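PDB 3P09: beta-lactamase from Francisella tularensis subsp. tularensis, which probably hydrolyses beta-lactams to substituted beta-amino acids, as a member of the class A beta-lactamase family associated with antibiotic resistance. Local coordinates for residues S64-L69 and P162-T167; A73-D78 and K199-K204; I89-D94 and S116-A121; N153-T158 and P178-K183; N214-S219 and W224-K229. All blocks are in the same frame, centred on the assembly; numbering follows the deposited sequence.

Interaction 1: residues S64-L69 and P162-T167; sequences SVFKFL and PEINYT
F66 and I164 carry this contact, an apolar meeting in which the ring and the branched chain pass at a slant. I164 CG2 lies 4.0 Å from F66 CE1, and I164 CG1 is 4.1 Å from F66 CD1. Because CG1 stands anti to the backbone N (chi1 179°), both branches of I164 can face the ring at once; a beta-branched residue suits the place because it offers two carbons to the ring. Beside them N165 approaches loosely, OD1 being 4.2 Å from S64 N. The residues 162-167 belong to what matches the omega loop of class A beta-lactamases, turned by a cis peptide bond before P162, while S64 and K67 fit the SxxK pattern at the start of helix 66-80. K67 NZ donates to S64 OG at 3.1 Å and bonds to S125 O, and K67 CG lies over one face of the F66 ring, toward the rim. S64 OG also has weak hydrogen bonds to E161, to S125 and to a sulfate, while N165 ND2 reaches E161 weakly.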
# COMPACT_ATOMS: atom_id res chain seq x y z
N SER A 64 5.94 1.69 3.33
CA SER A 64 4.81 2.61 3.44
C SER A 64 3.47 2.03 2.99
O SER A 64 2.44 2.66 3.18
CB SER A 64 5.09 3.89 2.65
OG SER A 64 5.93 4.75 3.40
N VAL A 65 3.48 0.85 2.39
CA VAL A 65 2.20 0.25 1.99
C VAL A 65 1.25 0.07 3.19
O VAL A 65 0.03 0.11 3.05
CB VAL A 65 2.41 -1.07 1.24
CG1 VAL A 65 1.07 -1.75 0.94
CG2 VAL A 65 3.17 -0.82 -0.07
N PHE A 66 1.81 -0.12 4.38
CA PHE A 66 0.98 -0.30 5.57
C PHE A 66 -0.01 0.86 5.71
O PHE A 66 -1.05 0.73 6.34
CB PHE A 66 1.84 -0.45 6.84
CG PHE A 66 2.15 0.85 7.54
CD1 PHE A 66 3.22 1.63 7.13
CD2 PHE A 66 1.38 1.27 8.62
CE1 PHE A 66 3.51 2.82 7.78
CE2 PHE A 66 1.65 2.46 9.26
CZ PHE A 66 2.72 3.24 8.84
N LYS A 67 0.31 2.01 5.12
CA LYS A 67 -0.55 3.18 5.32
C LYS A 67 -1.99 2.99 4.80
O LYS A 67 -2.91 3.63 5.30
CB LYS A 67 0.10 4.46 4.75
CG LYS A 67 1.34 4.86 5.56
CD LYS A 67 2.24 5.84 4.80
CE LYS A 67 3.50 6.14 5.63
NZ LYS A 67 4.46 7.00 4.87
N PHE A 68 -2.20 2.11 3.82
CA PHE A 68 -3.59 1.89 3.37
C PHE A 68 -4.37 1.01 4.34
O PHE A 68 -5.59 1.15 4.48
CB PHE A 68 -3.69 1.42 1.90
CG PHE A 68 -3.58 -0.09 1.69
CD1 PHE A 68 -4.63 -0.94 2.05
CD2 PHE A 68 -2.46 -0.63 1.07
CE1 PHE A 68 -4.54 -2.32 1.83
CE2 PHE A 68 -2.35 -2.01 0.85
CZ PHE A 68 -3.40 -2.85 1.23
N LEU A 69 -3.67 0.11 5.03
CA LEU A 69 -4.30 -0.68 6.10
C LEU A 69 -4.73 0.22 7.25
O LEU A 69 -5.81 0.06 7.85
CB LEU A 69 -3.32 -1.72 6.62
CG LEU A 69 -2.92 -2.76 5.59
CD1 LEU A 69 -1.81 -3.67 6.16
CD2 LEU A 69 -4.12 -3.58 5.19
N PRO A 162 9.74 6.09 11.29
CA PRO A 162 10.23 5.36 10.12
C PRO A 162 10.68 3.93 10.41
O PRO A 162 11.13 3.21 9.50
CB PRO A 162 11.45 6.19 9.70
CG PRO A 162 11.98 6.71 10.97
CD PRO A 162 10.82 6.88 11.92
N GLU A 163 10.57 3.50 11.67
CA GLU A 163 11.09 2.19 12.07
C GLU A 163 10.48 1.03 11.27
O GLU A 163 11.13 0.02 11.06
CB GLU A 163 10.92 1.96 13.58
CG GLU A 163 11.49 0.63 14.05
CD GLU A 163 11.48 0.45 15.56
OE1 GLU A 163 10.73 1.17 16.25
OE2 GLU A 163 12.23 -0.42 16.06
N ILE A 164 9.23 1.19 10.82
CA ILE A 164 8.55 0.18 10.00
C ILE A 164 9.39 -0.22 8.79
O ILE A 164 9.24 -1.31 8.25
CB ILE A 164 7.16 0.68 9.52
CG1 ILE A 164 6.44 -0.36 8.65
CG2 ILE A 164 7.29 1.96 8.68
CD1 ILE A 164 5.89 -1.52 9.38
N ASN A 165 10.27 0.67 8.36
CA ASN A 165 11.05 0.44 7.15
C ASN A 165 12.21 -0.54 7.30
O ASN A 165 12.80 -0.99 6.31
CB ASN A 165 11.58 1.76 6.60
CG ASN A 165 10.48 2.64 6.08
OD1 ASN A 165 9.65 2.20 5.30
ND2 ASN A 165 10.44 3.88 6.53
N TYR A 166 12.55 -0.87 8.54
CA TYR A 166 13.74 -1.68 8.81
C TYR A 166 13.36 -3.13 9.04
O TYR A 166 12.57 -3.45 9.92
CB TYR A 166 14.48 -1.16 10.02
CG TYR A 166 14.54 0.34 10.06
CD1 TYR A 166 14.74 1.07 8.90
CD2 TYR A 166 14.37 1.03 11.26
CE1 TYR A 166 14.77 2.46 8.93
CE2 TYR A 166 14.41 2.41 11.30
CZ TYR A 166 14.61 3.12 10.13
OH TYR A 166 14.65 4.49 10.18
N THR A 167 13.93 -4.00 8.23
CA THR A 167 13.62 -5.41 8.34
C THR A 167 14.92 -6.18 8.40
O THR A 167 16.01 -5.61 8.30
CB THR A 167 12.80 -5.92 7.12
OG1 THR A 167 13.50 -5.64 5.90
CG2 THR A 167 11.43 -5.24 7.07

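Interaction 2: residues A73-D78 and K199-K204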
# COMPACT_ATOMS: atom_id res chain seq x y z
N ALA A 73 -8.40 0.97 8.68
CA ALA A 73 -8.72 0.87 10.10
C ALA A 73 -9.42 2.12 10.60
O ALA A 73 -10.35 2.05 11.40
CB ALA A 73 -7.45 0.62 10.91
N ILE A 74 -8.95 3.28 10.16
CA ILE A 74 -9.57 4.54 10.56
C ILE A 74 -11.00 4.62 10.06
O ILE A 74 -11.90 5.07 10.78
CB ILE A 74 -8.75 5.73 10.02
CG1 ILE A 74 -7.41 5.81 10.76
CG2 ILE A 74 -9.54 7.05 10.15
CD1 ILE A 74 -7.54 6.32 12.20
N LEU A 75 -11.24 4.18 8.83
CA LEU A 75 -12.59 4.22 8.27
C LEU A 75 -13.53 3.27 9.00
O LEU A 75 -14.72 3.58 9.22
CB LEU A 75 -12.56 3.88 6.78
CG LEU A 75 -11.85 4.93 5.91
CD1 LEU A 75 -11.58 4.42 4.51
CD2 LEU A 75 -12.67 6.20 5.86
N ASP A 76 -13.01 2.11 9.38
CA ASP A 76 -13.78 1.15 10.15
C ASP A 76 -14.11 1.80 11.49
O ASP A 76 -15.24 1.73 11.97
CB ASP A 76 -12.95 -0.14 10.32
CG ASP A 76 -13.54 -1.11 11.34
OD1 ASP A 76 -14.34 -1.98 10.95
OD2 ASP A 76 -13.17 -1.02 12.53
N TYR A 77 -13.12 2.46 12.09
CA TYR A 77 -13.32 3.15 13.37
C TYR A 77 -14.47 4.14 13.24
O TYR A 77 -15.37 4.19 14.08
CB TYR A 77 -12.04 3.88 13.78
CG TYR A 77 -12.06 4.39 15.21
CD1 TYR A 77 -11.60 3.60 16.25
CD2 TYR A 77 -12.53 5.66 15.50
CE1 TYR A 77 -11.61 4.07 17.56
CE2 TYR A 77 -12.54 6.14 16.81
CZ TYR A 77 -12.08 5.33 17.83
OH TYR A 77 -12.09 5.79 19.13
N ASP A 78 -14.45 4.92 12.16
CA ASP A 78 -15.47 5.93 11.93
C ASP A 78 -16.86 5.30 11.87
O ASP A 78 -17.84 5.87 12.37
CB ASP A 78 -15.19 6.74 10.66
CG ASP A 78 -16.27 7.78 10.40
OD1 ASP A 78 -16.27 8.81 11.10
OD2 ASP A 78 -17.11 7.57 9.50
N LYS A 199 -16.30 2.60 1.61
CA LYS A 199 -15.58 2.09 0.45
C LYS A 199 -15.28 3.22 -0.55
O LYS A 199 -14.16 3.35 -1.04
CB LYS A 199 -16.35 0.94 -0.23
CG LYS A 199 -16.33 -0.35 0.60
CD LYS A 199 -16.88 -1.54 -0.18
CE LYS A 199 -18.38 -1.63 -0.09
NZ LYS A 199 -18.80 -3.04 -0.32
N ASP A 200 -16.29 4.03 -0.85
CA ASP A 200 -16.13 5.08 -1.84
C ASP A 200 -15.04 6.07 -1.40
O ASP A 200 -14.26 6.57 -2.21
CB ASP A 200 -17.47 5.78 -2.09
CG ASP A 200 -18.45 4.92 -2.89
OD1 ASP A 200 -18.00 3.94 -3.53
OD2 ASP A 200 -19.66 5.23 -2.90
N ILE A 201 -14.98 6.33 -0.11
CA ILE A 201 -13.99 7.26 0.44
C ILE A 201 -12.60 6.68 0.30
O ILE A 201 -11.64 7.37 -0.09
CB ILE A 201 -14.29 7.55 1.93
CG1 ILE A 201 -15.56 8.42 2.04
CG2 ILE A 201 -13.11 8.23 2.59
CD1 ILE A 201 -16.12 8.55 3.45
N PHE A 202 -12.48 5.40 0.63
CA PHE A 202 -11.21 4.69 0.52
C PHE A 202 -10.71 4.72 -0.92
O PHE A 202 -9.55 5.04 -1.20
CB PHE A 202 -11.40 3.26 1.01
CG PHE A 202 -10.16 2.42 0.95
CD1 PHE A 202 -9.14 2.60 1.87
CD2 PHE A 202 -10.03 1.42 -0.01
CE1 PHE A 202 -8.00 1.81 1.83
CE2 PHE A 202 -8.89 0.62 -0.06
CZ PHE A 202 -7.88 0.81 0.87
N ILE A 203 -11.59 4.37 -1.84
CA ILE A 203 -11.26 4.36 -3.26
C ILE A 203 -10.80 5.74 -3.74
O ILE A 203 -9.81 5.85 -4.46
CB ILE A 203 -12.49 3.93 -4.07
CG1 ILE A 203 -12.67 2.41 -3.96
CG2 ILE A 203 -12.36 4.37 -5.53
CD1 ILE A 203 -14.02 1.91 -4.46
N LYS A 204 -11.51 6.78 -3.33
CA LYS A 204 -11.12 8.13 -3.73
C LYS A 204 -9.72 8.52 -3.21
O LYS A 204 -8.93 9.12 -3.95
CB LYS A 204 -12.18 9.16 -3.31
CG LYS A 204 -11.92 10.60 -3.76
CD LYS A 204 -11.75 10.70 -5.28
CE LYS A 204 -11.95 12.13 -5.79
NZ LYS A 204 -10.91 13.08 -5.32
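L75 sets its CG beside the backbone N (chi1 -67°), which aims the isobutyl fork out from helix 66-80 at helix 196-208. F202 answers with CG anti to its own N (chi1 -180°), turning the ring outward from its helix, so that CB is what L75 meets. L75 CD1 therefore settles 3.7 Å from F202 CB, with F202 CD1 at 4.0 Å, the two side chains crossing at about a right angle. The other methyl, L75 CD2, is 3.9 Å from I201 CG2, a branch that stands anti to the I201 N. Leucine suits the place because its two methyls serve two consecutive residues of the facing helix. Nearby, D78 OD2 accepts a hydrogen bond from H198 NE2, a polar link between the same two helices, and the F202 side chain packs on L188 and A189 of helix 178-190. The arrangement is apolar helix-on-helix packing against one side of helix 66-80, which in class A beta-lactamases is the buried helix whose N-terminal end carries the SxxK serine.

Interaction 3: residues I89-D94 and S116-A121; sequences IPINQD and SQLNYA
L118 reaches from helix 115-123 to I89 and I91 with the two methyls at the end of its side chain. Its CB points at the opposing segment, and CG stands beside the backbone N (chi1 -72°), which carries the fork outward between the two isoleucines. CD1 goes to I89, lying 3.7 Å from CG1 and 3.8 Å from CB of that residue, so it rests against the root of the side chain; the two side chains pass obliquely. CD2 takes the other partner and is 4.1 Å from I91 CD1, the two side chains running past each other in opposite directions. I89 and I91, two residues apart in an extended segment, present their side chains to the same helix. Leucine suits the helix because one forked end can serve both, and isoleucine suits the extended backbone, where beta-branching is well tolerated. Strand 88-90 pairs with strand 112-114 through backbone bonds of I89 with L113, and helix 115-123 follows directly, folding L118 back over the two-stranded sheet. Helix 127-137 completes the packing, with I132 against I91 and L133 against L118.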
# COMPACT_ATOMS: atom_id res chain seq x y z
N ILE A 89 -7.75 17.49 14.56
CA ILE A 89 -6.53 17.08 15.23
C ILE A 89 -5.48 18.16 15.10
O ILE A 89 -5.12 18.55 14.00
CB ILE A 89 -5.92 15.79 14.60
CG1 ILE A 89 -6.99 14.70 14.42
CG2 ILE A 89 -4.76 15.30 15.44
CD1 ILE A 89 -7.70 14.31 15.72
N PRO A 90 -4.98 18.67 16.23
CA PRO A 90 -3.85 19.60 16.22
C PRO A 90 -2.60 18.98 15.60
O PRO A 90 -2.27 17.84 15.88
CB PRO A 90 -3.61 19.87 17.71
CG PRO A 90 -4.94 19.66 18.34
CD PRO A 90 -5.56 18.51 17.58
N ILE A 91 -1.93 19.73 14.73
CA ILE A 91 -0.66 19.28 14.16
C ILE A 91 0.45 20.03 14.88
O ILE A 91 0.54 21.25 14.79
CB ILE A 91 -0.58 19.57 12.65
CG1 ILE A 91 -1.78 18.97 11.92
CG2 ILE A 91 0.72 19.04 12.07
CD1 ILE A 91 -2.05 17.52 12.27
N ASN A 92 1.28 19.30 15.62
CA ASN A 92 2.36 19.90 16.41
C ASN A 92 3.73 19.63 15.78
O ASN A 92 3.90 18.65 15.05
CB ASN A 92 2.33 19.37 17.85
CG ASN A 92 0.98 19.61 18.52
OD1 ASN A 92 0.42 20.71 18.44
ND2 ASN A 92 0.46 18.59 19.19
N GLN A 93 4.71 20.48 16.08
CA GLN A 93 6.04 20.33 15.50
C GLN A 93 6.63 18.97 15.82
O GLN A 93 7.26 18.34 14.97
CB GLN A 93 6.99 21.43 16.01
CG GLN A 93 8.29 21.50 15.23
CD GLN A 93 8.08 21.79 13.75
OE1 GLN A 93 8.45 21.00 12.88
NE2 GLN A 93 7.47 22.94 13.45
N ASP A 94 6.42 18.50 17.04
CA ASP A 94 6.93 17.21 17.46
C ASP A 94 6.28 16.05 16.70
O ASP A 94 6.79 14.94 16.69
CB ASP A 94 6.78 17.03 18.97
CG ASP A 94 5.35 17.21 19.45
OD1 ASP A 94 5.16 17.76 20.55
OD2 ASP A 94 4.42 16.79 18.73
N SER A 116 -10.07 12.92 8.29
CA SER A 116 -10.15 12.62 6.86
C SER A 116 -9.00 13.26 6.09
O SER A 116 -8.46 12.65 5.16
CB SER A 116 -11.49 13.03 6.23
OG SER A 116 -11.58 12.55 4.89
N GLN A 117 -8.64 14.49 6.45
CA GLN A 117 -7.51 15.14 5.80
C GLN A 117 -6.21 14.39 6.07
O GLN A 117 -5.30 14.37 5.22
CB GLN A 117 -7.37 16.59 6.28
CG GLN A 117 -8.45 17.50 5.71
CD GLN A 117 -8.39 18.90 6.27
OE1 GLN A 117 -8.26 19.09 7.48
NE2 GLN A 117 -8.47 19.90 5.39
N LEU A 118 -6.09 13.81 7.26
CA LEU A 118 -4.90 13.05 7.61
C LEU A 118 -4.87 11.73 6.85
O LEU A 118 -3.81 11.26 6.48
CB LEU A 118 -4.84 12.80 9.12
CG LEU A 118 -4.51 14.05 9.93
CD1 LEU A 118 -5.02 13.98 11.38
CD2 LEU A 118 -3.00 14.29 9.90
N ASN A 119 -6.05 11.14 6.63
CA ASN A 119 -6.13 9.94 5.80
C ASN A 119 -5.58 10.21 4.42
O ASN A 119 -4.80 9.43 3.89
CB ASN A 119 -7.58 9.47 5.67
CG ASN A 119 -8.08 8.76 6.89
OD1 ASN A 119 -7.31 8.30 7.74
ND2 ASN A 119 -9.40 8.61 6.98
N TYR A 120 -6.04 11.31 3.81
CA TYR A 120 -5.59 11.71 2.49
C TYR A 120 -4.08 11.84 2.47
O TYR A 120 -3.40 11.32 1.59
CB TYR A 120 -6.28 13.02 2.09
CG TYR A 120 -5.67 13.73 0.90
CD1 TYR A 120 -4.70 14.71 1.08
CD2 TYR A 120 -6.08 13.44 -0.39
CE1 TYR A 120 -4.15 15.38 -0.02
CE2 TYR A 120 -5.53 14.11 -1.49
CZ TYR A 120 -4.57 15.08 -1.29
OH TYR A 120 -4.03 15.73 -2.39
N ALA A 121 -3.55 12.54 3.47
CA ALA A 121 -2.11 12.73 3.60
C ALA A 121 -1.37 11.40 3.71
O ALA A 121 -0.33 11.21 3.07
CB ALA A 121 -1.81 13.58 4.82

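Interaction 4: residues N153-T158 and P178-K183; sequences NDTIIT and PKAITK
T155 OG1, 4.2 Å from A180 CB, is gripped by two hydrogen bonds from outside the pair of segments, to D152 OD2 and to T176 OG1, so this buried hydroxyl is satisfied although its neighbour across the contact is only a methyl. The closer touch is D154 CB against A180 CB at 3.8 Å. With D154 CG beside the backbone N (chi1 -71°), the carboxylate is swung so that OD2 comes within 4.0 Å of A180 CB. Alanine suits the helix side because its single methyl lets the loop come close, the CA atoms of D154 and A180 being 6.3 Å apart. The loop 153-158 leads into what corresponds to the omega loop of class A beta-lactamases, and here it packs against the first turn of helix 178-190, at A180; other neighbours of that helix include Y42 of strand 38-44. P178 fits at the start of the helix, where its lack of an N-H costs no helical bond. Its carbonyl oxygen, P178 O, accepts two bonds: T182 N at 3.1 Å and T182 OG1 at 2.8 Å, arriving from opposite faces of the carbonyl plane. The hydroxyl makes a C=O...O angle of 149° and is tilted 23° from that plane. A180 N bonds to T177 OG1, and the T155 side chain packs on L69 of helix 66-80.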
# COMPACT_ATOMS: atom_id res chain seq x y z
N ASN A 153 -3.49 -12.87 8.19
CA ASN A 153 -2.62 -13.43 9.22
C ASN A 153 -1.16 -13.51 8.80
O ASN A 153 -0.36 -14.19 9.44
CB ASN A 153 -3.10 -14.83 9.64
CG ASN A 153 -4.54 -14.84 10.09
OD1 ASN A 153 -5.38 -15.51 9.49
ND2 ASN A 153 -4.83 -14.09 11.15
N ASP A 154 -0.81 -12.82 7.71
CA ASP A 154 0.56 -12.85 7.21
C ASP A 154 1.31 -11.55 7.48
O ASP A 154 2.52 -11.54 7.68
CB ASP A 154 0.59 -13.15 5.70
CG ASP A 154 0.20 -14.59 5.38
OD1 ASP A 154 0.42 -15.48 6.23
OD2 ASP A 154 -0.31 -14.84 4.27
N THR A 155 0.57 -10.45 7.50
CA THR A 155 1.16 -9.12 7.68
C THR A 155 1.51 -8.86 9.15
O THR A 155 0.64 -8.94 10.01
CB THR A 155 0.18 -8.05 7.17
OG1 THR A 155 0.01 -8.23 5.76
CG2 THR A 155 0.70 -6.64 7.43
N ILE A 156 2.77 -8.57 9.43
CA ILE A 156 3.21 -8.33 10.79
C ILE A 156 3.81 -6.93 10.95
O ILE A 156 4.92 -6.68 10.50
CB ILE A 156 4.28 -9.33 11.22
CG1 ILE A 156 3.82 -10.76 10.96
CG2 ILE A 156 4.61 -9.13 12.69
CD1 ILE A 156 2.64 -11.18 11.82
N ILE A 157 3.08 -6.04 11.60
CA ILE A 157 3.54 -4.66 11.78
C ILE A 157 3.87 -4.42 13.25
O ILE A 157 3.05 -4.70 14.14
CB ILE A 157 2.45 -3.68 11.34
CG1 ILE A 157 2.24 -3.78 9.83
CG2 ILE A 157 2.84 -2.25 11.74
CD1 ILE A 157 0.99 -3.11 9.37
N THR A 158 5.08 -3.92 13.53
CA THR A 158 5.51 -3.78 14.92
C THR A 158 6.00 -2.37 15.22
O THR A 158 6.49 -2.10 16.32
CB THR A 158 6.65 -4.75 15.28
OG1 THR A 158 7.78 -4.50 14.45
CG2 THR A 158 6.19 -6.20 15.12
N PRO A 178 2.56 -10.87 -1.16
CA PRO A 178 1.73 -10.31 -2.23
C PRO A 178 0.26 -10.75 -2.09
O PRO A 178 -0.64 -9.95 -2.30
CB PRO A 178 2.36 -10.89 -3.50
CG PRO A 178 3.83 -11.11 -3.13
CD PRO A 178 3.76 -11.56 -1.67
N LYS A 179 0.03 -11.99 -1.71
CA LYS A 179 -1.34 -12.48 -1.60
C LYS A 179 -2.11 -11.73 -0.51
O LYS A 179 -3.21 -11.23 -0.74
CB LYS A 179 -1.33 -14.00 -1.32
CG LYS A 179 -2.70 -14.67 -1.36
CD LYS A 179 -2.56 -16.17 -1.13
CE LYS A 179 -3.93 -16.85 -1.11
NZ LYS A 179 -3.84 -18.32 -0.87
N ALA A 180 -1.51 -11.62 0.67
CA ALA A 180 -2.20 -11.03 1.81
C ALA A 180 -2.53 -9.56 1.57
O ALA A 180 -3.65 -9.11 1.81
CB ALA A 180 -1.38 -11.21 3.10
N ILE A 181 -1.54 -8.82 1.09
CA ILE A 181 -1.69 -7.38 0.96
C ILE A 181 -2.66 -7.04 -0.18
O ILE A 181 -3.36 -6.05 -0.11
CB ILE A 181 -0.35 -6.67 0.74
CG1 ILE A 181 -0.49 -5.18 1.09
CG2 ILE A 181 0.16 -6.87 -0.70
CD1 ILE A 181 -0.77 -4.96 2.57
N THR A 182 -2.72 -7.90 -1.19
CA THR A 182 -3.60 -7.67 -2.34
C THR A 182 -5.04 -8.04 -2.01
O THR A 182 -5.97 -7.33 -2.37
CB THR A 182 -3.11 -8.46 -3.60
OG1 THR A 182 -1.80 -8.01 -3.96
CG2 THR A 182 -4.02 -8.24 -4.80
N LYS A 183 -5.24 -9.17 -1.33
CA LYS A 183 -6.56 -9.48 -0.78
C LYS A 183 -7.04 -8.33 0.13
O LYS A 183 -8.22 -7.98 0.14
CB LYS A 183 -6.54 -10.82 -0.02
CG LYS A 183 -6.40 -12.04 -0.94
CD LYS A 183 -6.75 -13.37 -0.24
CE LYS A 183 -6.12 -13.46 1.12
NZ LYS A 183 -6.69 -14.57 1.94

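Interaction 5: residues N214-S219 and W224-K229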
# COMPACT_ATOMS: atom_id res chain seq x y z
N ASN A 214 5.35 6.22 -11.55
CA ASN A 214 6.40 5.49 -12.25
C ASN A 214 6.43 4.02 -11.88
O ASN A 214 7.45 3.33 -12.07
CB ASN A 214 7.76 6.15 -12.01
CG ASN A 214 7.91 7.46 -12.76
OD1 ASN A 214 7.92 7.47 -13.99
ND2 ASN A 214 8.01 8.56 -12.03
N ARG A 215 5.32 3.53 -11.34
CA ARG A 215 5.23 2.13 -10.97
C ARG A 215 4.13 1.44 -11.78
O ARG A 215 4.20 1.45 -13.00
CB ARG A 215 5.13 1.96 -9.46
CG ARG A 215 6.42 2.51 -8.81
CD ARG A 215 6.45 2.40 -7.29
NE ARG A 215 7.63 3.08 -6.79
CZ ARG A 215 8.10 3.00 -5.55
NH1 ARG A 215 7.49 2.24 -4.64
NH2 ARG A 215 9.20 3.68 -5.23
N ILE A 216 3.13 0.87 -11.14
CA ILE A 216 2.10 0.16 -11.91
C ILE A 216 1.44 1.04 -12.97
O ILE A 216 1.26 0.63 -14.13
CB ILE A 216 1.02 -0.44 -10.99
CG1 ILE A 216 1.61 -1.62 -10.19
CG2 ILE A 216 -0.19 -0.87 -11.79
CD1 ILE A 216 0.71 -2.13 -9.06
N ALA A 217 1.07 2.26 -12.57
CA ALA A 217 0.37 3.18 -13.45
C ALA A 217 1.12 3.41 -14.76
O ALA A 217 0.51 3.60 -15.81
CB ALA A 217 0.10 4.51 -12.74
N PHE A 218 2.44 3.41 -14.67
CA PHE A 218 3.31 3.66 -15.81
C PHE A 218 3.04 2.70 -16.98
O PHE A 218 3.33 3.02 -18.13
CB PHE A 218 4.76 3.52 -15.34
CG PHE A 218 5.79 3.86 -16.38
CD1 PHE A 218 6.27 2.88 -17.25
CD2 PHE A 218 6.32 5.14 -16.47
CE1 PHE A 218 7.24 3.19 -18.20
CE2 PHE A 218 7.28 5.44 -17.42
CZ PHE A 218 7.74 4.46 -18.28
N SER A 219 2.49 1.53 -16.67
CA SER A 219 2.36 0.49 -17.67
C SER A 219 0.92 0.13 -18.00
O SER A 219 0.68 -0.72 -18.86
CB SER A 219 3.12 -0.77 -17.23
OG SER A 219 4.50 -0.49 -17.09
N TRP A 224 -7.41 2.85 -18.63
CA TRP A 224 -7.67 2.11 -17.41
C TRP A 224 -7.52 3.03 -16.19
O TRP A 224 -6.56 3.79 -16.11
CB TRP A 224 -6.73 0.90 -17.29
CG TRP A 224 -7.01 -0.17 -18.32
CD1 TRP A 224 -7.74 -0.04 -19.47
CD2 TRP A 224 -6.57 -1.54 -18.28
NE1 TRP A 224 -7.79 -1.24 -20.15
CE2 TRP A 224 -7.07 -2.17 -19.44
CE3 TRP A 224 -5.81 -2.28 -17.37
CZ2 TRP A 224 -6.83 -3.52 -19.71
CZ3 TRP A 224 -5.57 -3.62 -17.65
CH2 TRP A 224 -6.08 -4.22 -18.81
N ILE A 225 -8.47 2.97 -15.27
CA ILE A 225 -8.41 3.80 -14.07
C ILE A 225 -7.68 3.06 -12.96
O ILE A 225 -7.86 1.86 -12.79
CB ILE A 225 -9.81 4.17 -13.59
CG1 ILE A 225 -10.57 4.90 -14.70
CG2 ILE A 225 -9.74 5.06 -12.35
CD1 ILE A 225 -12.03 5.11 -14.38
N ILE A 226 -6.85 3.77 -12.20
CA ILE A 226 -6.10 3.13 -11.13
C ILE A 226 -6.05 3.98 -9.86
O ILE A 226 -6.10 5.21 -9.92
CB ILE A 226 -4.66 2.77 -11.59
CG1 ILE A 226 -3.79 2.32 -10.42
CG2 ILE A 226 -4.00 3.94 -12.29
CD1 ILE A 226 -2.41 1.86 -10.84
N GLY A 227 -6.02 3.31 -8.71
CA GLY A 227 -5.72 3.95 -7.44
C GLY A 227 -4.69 3.05 -6.77
O GLY A 227 -4.72 1.84 -6.97
N ASP A 228 -3.77 3.60 -5.98
CA ASP A 228 -2.68 2.76 -5.48
C ASP A 228 -1.98 3.33 -4.27
O ASP A 228 -2.12 4.51 -3.97
CB ASP A 228 -1.62 2.52 -6.58
CG ASP A 228 -0.68 3.72 -6.77
OD1 ASP A 228 0.54 3.58 -6.52
OD2 ASP A 228 -1.15 4.81 -7.15
N LYS A 229 -1.24 2.47 -3.57
CA LYS A 229 -0.37 2.91 -2.48
C LYS A 229 0.99 2.30 -2.70
O LYS A 229 1.11 1.08 -2.86
CB LYS A 229 -0.89 2.46 -1.12
CG LYS A 229 0.06 2.87 0.03
CD LYS A 229 -0.09 4.38 0.32
CE LYS A 229 1.07 4.90 1.19
NZ LYS A 229 2.29 5.17 0.33
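I216 and A217 pack on I226 of strand 225-232, the outermost strand, on this side, of the antiparallel sheet in the alpha/beta fold of class A beta-lactamases. The contact is apolar. I226 is fully stretched, with CG1 anti to the backbone N (chi1 170°), and this carries CD1 clear of the strand into the turn. There CD1 lies 3.6 Å from I216 CG2 and 4.1 Å from A217 CB, while I226 CG2 stays 4.2 Å from A217 CB. An extended isoleucine suits the strand, since its CD1 spans to the turn that comes just before it in the chain, and the small A217 lets that turn sit close; I216 also touches A243 of strand 239-246. Backbone bonds shape the loop: S219 N donates to I216 O at 3.0 Å, and F218 N makes a weak one to R215 O. Charged and polar bonds fasten its start. R215 forms a salt bridge through NE to E271 of helix 271-289, its NH1 bonds to G231 O and N240 O, and NH2 bonds to T232 OG1, so the guanidinium is held between the sheet and that helix. I216 N bonds to D241 OD2. The neighbouring amide, A217 N, is 3.9 Å from I226 CD1.

Interactions 1 and 2 both use helix 66-80, at its start and further along, and meet where F68 O lies 3.6 Å from F202 CE1. Interaction 4 touches interaction 1 through I157 and I181, so loop and helix 178-190 pack around the same buried helix. These three and interaction 3 are buried; interaction 5 is partly buried, at the sheet edge, and its K229 side chain packs on S64 and K67. Direct contacts are essentially apolar in all five. Their polar surroundings differ: SxxK hydroxyl and lysine at 1, the T155 hydroxyl at 4, R215 and its salt bridge at 5, and links through H198 beside 2 and Y205 beside 3.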